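PDB 5VBB: RNA pseudouridylate synthase domain-containing protein 1 from Homo sapiens, which probably binds RNA and converts uridine to pseudouridine. Local coordinates for residues A[71-76]-A[224-229]; A[164-169]-A[206-211]; A[212-215]-A[220-223]. All blocks are in the same frame, centred on the assembly; numbering follows the deposited sequence.

In the fold
Strand 208-216 supplies a segment to interactions 2 and 3 and borders interaction 1. Its first residues pack against 164-169 in interaction 2, its next four pair with 220-223 in interaction 3, and strand 221-225 then passes into interaction 1. Interactions 1 and 3, their centres about 11 Å apart, are joined by a probable backbone bond from Val-224 N to Leu-213 O of 2.8 Å. Interactions 1 and 2, also about 11 Å apart, meet through His-209 NE2, 2.7 Å from Thr-226 OG1. Interactions 2 and 3 lie about 16 Å apart. Interaction 2 is nearest the probable catalytic site: the side chain of Leu-208 is about 5 Å from that of Asp-67, the active-site residue inferred from relatives.

Interaction 1 (A[71-76]-A[224-229]); sequences SGALCV and VCTPDP
With CG1 of Val-224 anti to the carbonyl carbon (chi1 -39°), the other methyl, CG2, stands between the backbone N and the carbonyl carbon, and it is this methyl that meets CB of Ala-73 at 3.9 Å. Two residues on, Thr-226 sets OG1 between the backbone N and the carbonyl carbon (chi1 76°), which leaves CG2 anti to the carbonyl carbon and 4.1 Å from Ala-73 CB. Ala-73 therefore offers one methyl to two, a small apolar contact in which alanine suits the close approach of the chains. Threonine serves two ends at once: its methyl joins this packing, while OG1 is hydrogen-bonded to His-209. The ring of His-209 also bonds Ser-71 OG, so one imidazole ties both segments together. Beside Ala-73, Gly-72 turns a corner at backbone angles where a side chain would press on the carbonyl oxygen of the residue before; glycine is needed there. The contact is buried packing between two antiparallel sheets, one holding strand 73-77 and the other strand 221-225. Strand 208-216, the neighbour of 221-225 in its sheet, joins the two, since Ala-210 makes backbone bonds to Ser-71 and Ala-73, while Val-224 also packs on Val-20 of strand 18-23 and Leu-213 adds its side chain to Ala-73.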
# COMPACT_ATOMS: atom_id res chain seq x y z
N SER A 71 4.42 0.03 -4.37
CA SER A 71 4.71 -1.32 -4.87
C SER A 71 3.75 -2.34 -4.24
O SER A 71 3.04 -2.04 -3.28
CB SER A 71 6.15 -1.71 -4.52
OG SER A 71 6.44 -1.57 -3.14
N GLY A 72 3.74 -3.55 -4.76
CA GLY A 72 3.00 -4.62 -4.13
C GLY A 72 1.89 -5.33 -4.85
O GLY A 72 1.74 -5.24 -6.08
N ALA A 73 1.11 -6.08 -4.02
CA ALA A 73 0.07 -7.03 -4.44
C ALA A 73 -1.03 -6.40 -5.30
O ALA A 73 -1.73 -5.51 -4.87
CB ALA A 73 -0.57 -7.68 -3.23
N LEU A 74 -1.12 -6.86 -6.53
CA LEU A 74 -2.11 -6.41 -7.48
C LEU A 74 -2.66 -7.63 -8.21
O LEU A 74 -1.92 -8.34 -8.89
CB LEU A 74 -1.46 -5.43 -8.43
CG LEU A 74 -2.35 -4.72 -9.44
CD1 LEU A 74 -3.53 -4.07 -8.80
CD2 LEU A 74 -1.57 -3.68 -10.15
N CYS A 75 -3.94 -7.90 -8.00
CA CYS A 75 -4.64 -9.04 -8.55
C CYS A 75 -5.26 -8.76 -9.95
O CYS A 75 -5.98 -7.79 -10.12
CB CYS A 75 -5.71 -9.50 -7.57
SG CYS A 75 -6.59 -10.97 -8.13
N VAL A 76 -4.99 -9.65 -10.91
CA VAL A 76 -5.44 -9.57 -12.31
C VAL A 76 -6.30 -10.80 -12.54
O VAL A 76 -5.85 -11.91 -12.24
CB VAL A 76 -4.20 -9.58 -13.25
CG1 VAL A 76 -4.62 -9.47 -14.70
CG2 VAL A 76 -3.18 -8.50 -12.86
N VAL A 224 -2.44 -13.50 -0.67
CA VAL A 224 -1.00 -13.41 -0.84
C VAL A 224 -0.43 -12.54 0.24
O VAL A 224 -1.09 -11.63 0.78
CB VAL A 224 -0.52 -12.98 -2.27
CG1 VAL A 224 -1.36 -13.61 -3.36
CG2 VAL A 224 -0.50 -11.47 -2.46
N CYS A 225 0.79 -12.88 0.57
CA CYS A 225 1.65 -12.18 1.47
C CYS A 225 2.98 -12.10 0.79
O CYS A 225 3.72 -13.09 0.75
CB CYS A 225 1.73 -12.89 2.80
SG CYS A 225 2.26 -11.82 4.11
N THR A 226 3.24 -10.97 0.14
CA THR A 226 4.44 -10.78 -0.63
C THR A 226 5.69 -10.65 0.25
O THR A 226 5.57 -10.33 1.44
CB THR A 226 4.39 -9.46 -1.45
OG1 THR A 226 4.64 -8.37 -0.57
CG2 THR A 226 3.12 -9.27 -2.23
N PRO A 227 6.90 -10.74 -0.36
CA PRO A 227 8.11 -10.48 0.41
C PRO A 227 8.16 -9.03 0.91
O PRO A 227 7.59 -8.12 0.29
CB PRO A 227 9.24 -10.69 -0.61
CG PRO A 227 8.66 -11.55 -1.66
CD PRO A 227 7.22 -11.10 -1.76
N ASP A 228 8.80 -8.84 2.04
CA ASP A 228 8.96 -7.52 2.68
C ASP A 228 10.16 -6.80 2.02
O ASP A 228 11.28 -7.28 2.16
CB ASP A 228 9.22 -7.74 4.16
CG ASP A 228 9.55 -6.51 4.97
OD1 ASP A 228 9.51 -5.39 4.40
OD2 ASP A 228 9.80 -6.66 6.16
N PRO A 229 9.97 -5.64 1.35
CA PRO A 229 11.11 -4.97 0.72
C PRO A 229 11.91 -4.04 1.62
O PRO A 229 12.97 -3.57 1.22
CB PRO A 229 10.43 -4.14 -0.37
CG PRO A 229 9.14 -3.72 0.29
CD PRO A 229 8.72 -4.91 1.10

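Interaction 2 (A[164-169]-A[206-211]); sequences VLLKPL and MMLHAF
Leu-165 and Phe-211 meet at about a right angle, with methyl CD1 of the leucine 4.2 Å from ring atom CD2, while Leu-166 and Leu-208 make a second such crossing through their CD1 methyls, 4.1 Å apart. The backbones stand well back: the nearest CA atoms, those of Leu-165 and Phe-211, are 8.9 Å apart, and long side chains have to span the interval. Different rotamers do this. In Leu-165 the CG lies opposite the backbone N (chi1 179°), and chi2 near +60° carries CD1 to the phenyl ring, which it approaches obliquely. Leu-166 instead sets CG opposite its carbonyl carbon (chi1 -60°), sending CD1 toward Leu-208. As neighbours on a strand, the two leucines feed separate clusters. Leu-165 and Phe-211 both touch helix 247-256, where Leu-250 lies against the leucine and Leu-247 and Val-251 against the ring. Leu-166 and Leu-208 both touch helix 175-182, through Cys-180 and Arg-177 respectively. Leucine suits these positions because its branched end reaches far from the main chain, and phenylalanine because a broad flat ring can serve a helix and a leucine together. Strand 96-104 pairs with both strands 159-168 and 208-216, which accounts for the wide separation of the backbones. Being wholly apolar, the contact owes its hold to burial and shape rather than to directed bonds; the side chain of Leu-208 lies about 5 Å from that of Asp-67, the probable catalytic residue, so this apolar packing reaches the neighbourhood of the putative active site.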
# COMPACT_ATOMS: atom_id res chain seq x y z
N VAL A 164 6.12 0.38 9.81
CA VAL A 164 4.77 0.08 10.27
C VAL A 164 4.04 -0.87 9.38
O VAL A 164 4.34 -0.98 8.19
CB VAL A 164 3.92 1.38 10.42
CG1 VAL A 164 4.61 2.41 11.31
CG2 VAL A 164 3.61 1.99 9.05
N LEU A 165 3.00 -1.50 9.95
CA LEU A 165 2.02 -2.30 9.23
C LEU A 165 0.74 -1.45 9.23
O LEU A 165 0.33 -0.95 10.29
CB LEU A 165 1.78 -3.63 9.95
CG LEU A 165 0.75 -4.62 9.34
CD1 LEU A 165 1.19 -5.10 8.00
CD2 LEU A 165 0.58 -5.81 10.21
N LEU A 166 0.11 -1.28 8.06
CA LEU A 166 -1.11 -0.49 7.91
C LEU A 166 -2.21 -1.34 7.39
O LEU A 166 -2.03 -1.98 6.36
CB LEU A 166 -0.89 0.67 6.96
CG LEU A 166 0.20 1.67 7.39
CD1 LEU A 166 0.70 2.45 6.24
CD2 LEU A 166 -0.28 2.55 8.50
N LYS A 167 -3.35 -1.36 8.07
CA LYS A 167 -4.50 -2.13 7.61
C LYS A 167 -5.66 -1.15 7.41
O LYS A 167 -6.26 -0.69 8.39
CB LYS A 167 -4.86 -3.21 8.60
CG LYS A 167 -5.92 -4.18 8.08
CD LYS A 167 -6.39 -5.09 9.17
CE LYS A 167 -7.57 -5.90 8.74
NZ LYS A 167 -8.05 -6.76 9.85
N PRO A 168 -5.94 -0.76 6.17
CA PRO A 168 -7.10 0.11 5.96
C PRO A 168 -8.39 -0.69 6.00
O PRO A 168 -8.42 -1.79 5.46
CB PRO A 168 -6.88 0.68 4.57
CG PRO A 168 -6.08 -0.36 3.82
CD PRO A 168 -5.34 -1.18 4.89
N LEU A 169 -9.44 -0.16 6.61
CA LEU A 169 -10.76 -0.78 6.59
C LEU A 169 -11.66 -0.03 5.64
O LEU A 169 -12.82 -0.38 5.55
CB LEU A 169 -11.36 -0.85 7.99
CG LEU A 169 -10.57 -1.76 8.95
CD1 LEU A 169 -11.18 -1.77 10.33
CD2 LEU A 169 -10.52 -3.20 8.43
N MET A 206 9.16 5.82 -2.90
CA MET A 206 8.23 6.07 -1.82
C MET A 206 8.09 4.77 -1.06
O MET A 206 7.86 3.73 -1.67
CB MET A 206 6.88 6.52 -2.34
CG MET A 206 5.97 6.91 -1.24
SD MET A 206 4.39 7.60 -1.79
CE MET A 206 3.57 6.07 -2.30
N MET A 207 8.26 4.80 0.26
CA MET A 207 8.25 3.58 1.09
C MET A 207 6.84 3.13 1.54
O MET A 207 6.54 3.09 2.73
CB MET A 207 9.16 3.79 2.32
CG MET A 207 10.55 4.31 1.98
SD MET A 207 11.48 3.24 0.85
CE MET A 207 12.91 4.28 0.52
N LEU A 208 6.02 2.72 0.59
CA LEU A 208 4.69 2.17 0.83
C LEU A 208 4.60 0.97 -0.07
O LEU A 208 4.96 1.07 -1.23
CB LEU A 208 3.58 3.21 0.54
CG LEU A 208 2.15 2.76 0.80
CD1 LEU A 208 1.94 2.43 2.29
CD2 LEU A 208 1.16 3.86 0.45
N HIS A 209 4.16 -0.19 0.48
CA HIS A 209 4.13 -1.46 -0.20
C HIS A 209 2.87 -2.22 0.17
O HIS A 209 2.59 -2.39 1.36
CB HIS A 209 5.35 -2.28 0.27
CG HIS A 209 5.44 -3.63 -0.35
ND1 HIS A 209 5.73 -3.79 -1.70
CD2 HIS A 209 5.28 -4.87 0.21
CE1 HIS A 209 5.73 -5.10 -1.92
NE2 HIS A 209 5.48 -5.78 -0.79
N ALA A 210 2.12 -2.68 -0.82
CA ALA A 210 0.91 -3.47 -0.58
C ALA A 210 1.39 -4.88 -0.32
O ALA A 210 1.83 -5.58 -1.21
CB ALA A 210 -0.01 -3.40 -1.80
N PHE A 211 1.31 -5.28 0.93
CA PHE A 211 1.91 -6.51 1.44
C PHE A 211 0.99 -7.70 1.46
O PHE A 211 1.34 -8.74 0.93
CB PHE A 211 2.40 -6.19 2.86
CG PHE A 211 2.97 -7.32 3.67
CD1 PHE A 211 4.15 -7.94 3.27
CD2 PHE A 211 2.46 -7.61 4.92
CE1 PHE A 211 4.80 -8.84 4.12
CE2 PHE A 211 3.05 -8.58 5.71
CZ PHE A 211 4.24 -9.15 5.34

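Interaction 3 (A[212-215]-A[220-223]); sequences YLRI and ECVE
At the edge of the Tyr-212 ring, in its plane, lies OE2 of Glu-223, which accepts a hydrogen bond of 2.7 Å from Tyr-212 OH; the carboxylate stands nearly upright to the ring, 82° away, and is met from above its own plane. Tyr-212 OH also sits at the in-plane edge of the Arg-214 guanidinium and accepts from NE (2.9 Å) and NH2 (3.2 Å). These groups lie on one face of the beta hairpin formed by strands 208-216 and 221-225. Glu-223 has CG anti to the backbone N (chi1 174°) and an extended chain beyond, which carries OE2 out to the hydroxyl. Tyrosine suits the spot because its hydroxyl accepts from arginine while donating to glutamate, linking opposite charges too far apart for a salt bridge. A phenylalanine here would probably leave Glu-223 OE2 and Arg-214 NE without this shared partner. NH1 of Arg-214 turns instead to Asp-259, in a salt bridge. Cys-221 SG lies against the aliphatic Arg-214 CG at 3.7 Å. On the other face, beta-branched Ile-215 and Val-222 suit the extended chain and continue the apolar layer toward Cys-75 and Phe-18. They form the hydrogen-bonded pair, with Ile-215 N to Val-222 O at 2.8 Å and Val-222 N to Ile-215 O at 3.0 Å.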
# COMPACT_ATOMS: atom_id res chain seq x y z
N TYR A 212 -0.20 -7.56 2.02
CA TYR A 212 -1.14 -8.64 2.22
C TYR A 212 -2.41 -8.34 1.45
O TYR A 212 -2.88 -7.20 1.44
CB TYR A 212 -1.42 -8.81 3.72
CG TYR A 212 -2.40 -9.92 4.01
CD1 TYR A 212 -2.00 -11.25 4.06
CD2 TYR A 212 -3.75 -9.64 4.22
CE1 TYR A 212 -2.93 -12.28 4.21
CE2 TYR A 212 -4.67 -10.66 4.43
CZ TYR A 212 -4.26 -11.97 4.46
OH TYR A 212 -5.22 -12.92 4.68
N LEU A 213 -2.93 -9.34 0.75
CA LEU A 213 -4.17 -9.17 -0.01
C LEU A 213 -4.95 -10.48 0.03
O LEU A 213 -4.39 -11.53 -0.17
CB LEU A 213 -3.84 -8.75 -1.45
CG LEU A 213 -4.99 -8.67 -2.48
CD1 LEU A 213 -5.92 -7.49 -2.19
CD2 LEU A 213 -4.42 -8.58 -3.92
N ARG A 214 -6.22 -10.41 0.39
CA ARG A 214 -7.09 -11.58 0.45
C ARG A 214 -8.38 -11.21 -0.24
O ARG A 214 -9.02 -10.26 0.19
CB ARG A 214 -7.36 -12.00 1.88
CG ARG A 214 -8.04 -13.37 1.98
CD ARG A 214 -8.85 -13.52 3.27
NE ARG A 214 -8.05 -13.29 4.46
CZ ARG A 214 -8.52 -13.13 5.69
NH1 ARG A 214 -9.82 -13.17 5.93
NH2 ARG A 214 -7.68 -12.92 6.70
N ILE A 215 -8.77 -11.96 -1.31
CA ILE A 215 -9.96 -11.71 -2.10
C ILE A 215 -10.77 -13.04 -2.03
O ILE A 215 -10.41 -14.01 -2.69
CB ILE A 215 -9.59 -11.31 -3.54
CG1 ILE A 215 -8.56 -10.12 -3.54
CG2 ILE A 215 -10.86 -10.97 -4.33
CD1 ILE A 215 -7.98 -9.78 -4.85
N GLU A 220 -12.41 -19.21 -5.40
CA GLU A 220 -11.02 -19.24 -4.98
C GLU A 220 -10.72 -18.14 -3.99
O GLU A 220 -11.15 -17.02 -4.20
CB GLU A 220 -10.22 -18.99 -6.27
CG GLU A 220 -8.73 -19.15 -6.18
CD GLU A 220 -8.10 -19.07 -7.56
OE1 GLU A 220 -8.77 -19.44 -8.55
OE2 GLU A 220 -6.96 -18.58 -7.67
N CYS A 221 -9.98 -18.43 -2.92
CA CYS A 221 -9.58 -17.39 -1.97
C CYS A 221 -8.19 -17.00 -2.36
O CYS A 221 -7.23 -17.71 -2.06
CB CYS A 221 -9.65 -17.87 -0.52
SG CYS A 221 -9.15 -16.62 0.69
N VAL A 222 -8.09 -15.88 -3.11
CA VAL A 222 -6.81 -15.36 -3.59
C VAL A 222 -6.19 -14.70 -2.40
O VAL A 222 -6.69 -13.67 -1.98
CB VAL A 222 -6.99 -14.36 -4.74
CG1 VAL A 222 -5.64 -13.78 -5.19
CG2 VAL A 222 -7.75 -14.99 -5.90
N GLU A 223 -5.14 -15.31 -1.81
CA GLU A 223 -4.52 -14.74 -0.62
C GLU A 223 -3.02 -14.69 -0.78
O GLU A 223 -2.38 -15.72 -1.03
CB GLU A 223 -4.93 -15.57 0.59
CG GLU A 223 -4.25 -15.19 1.88
CD GLU A 223 -4.77 -15.96 3.08
OE1 GLU A 223 -5.41 -17.02 2.88
OE2 GLU A 223 -4.54 -15.50 4.22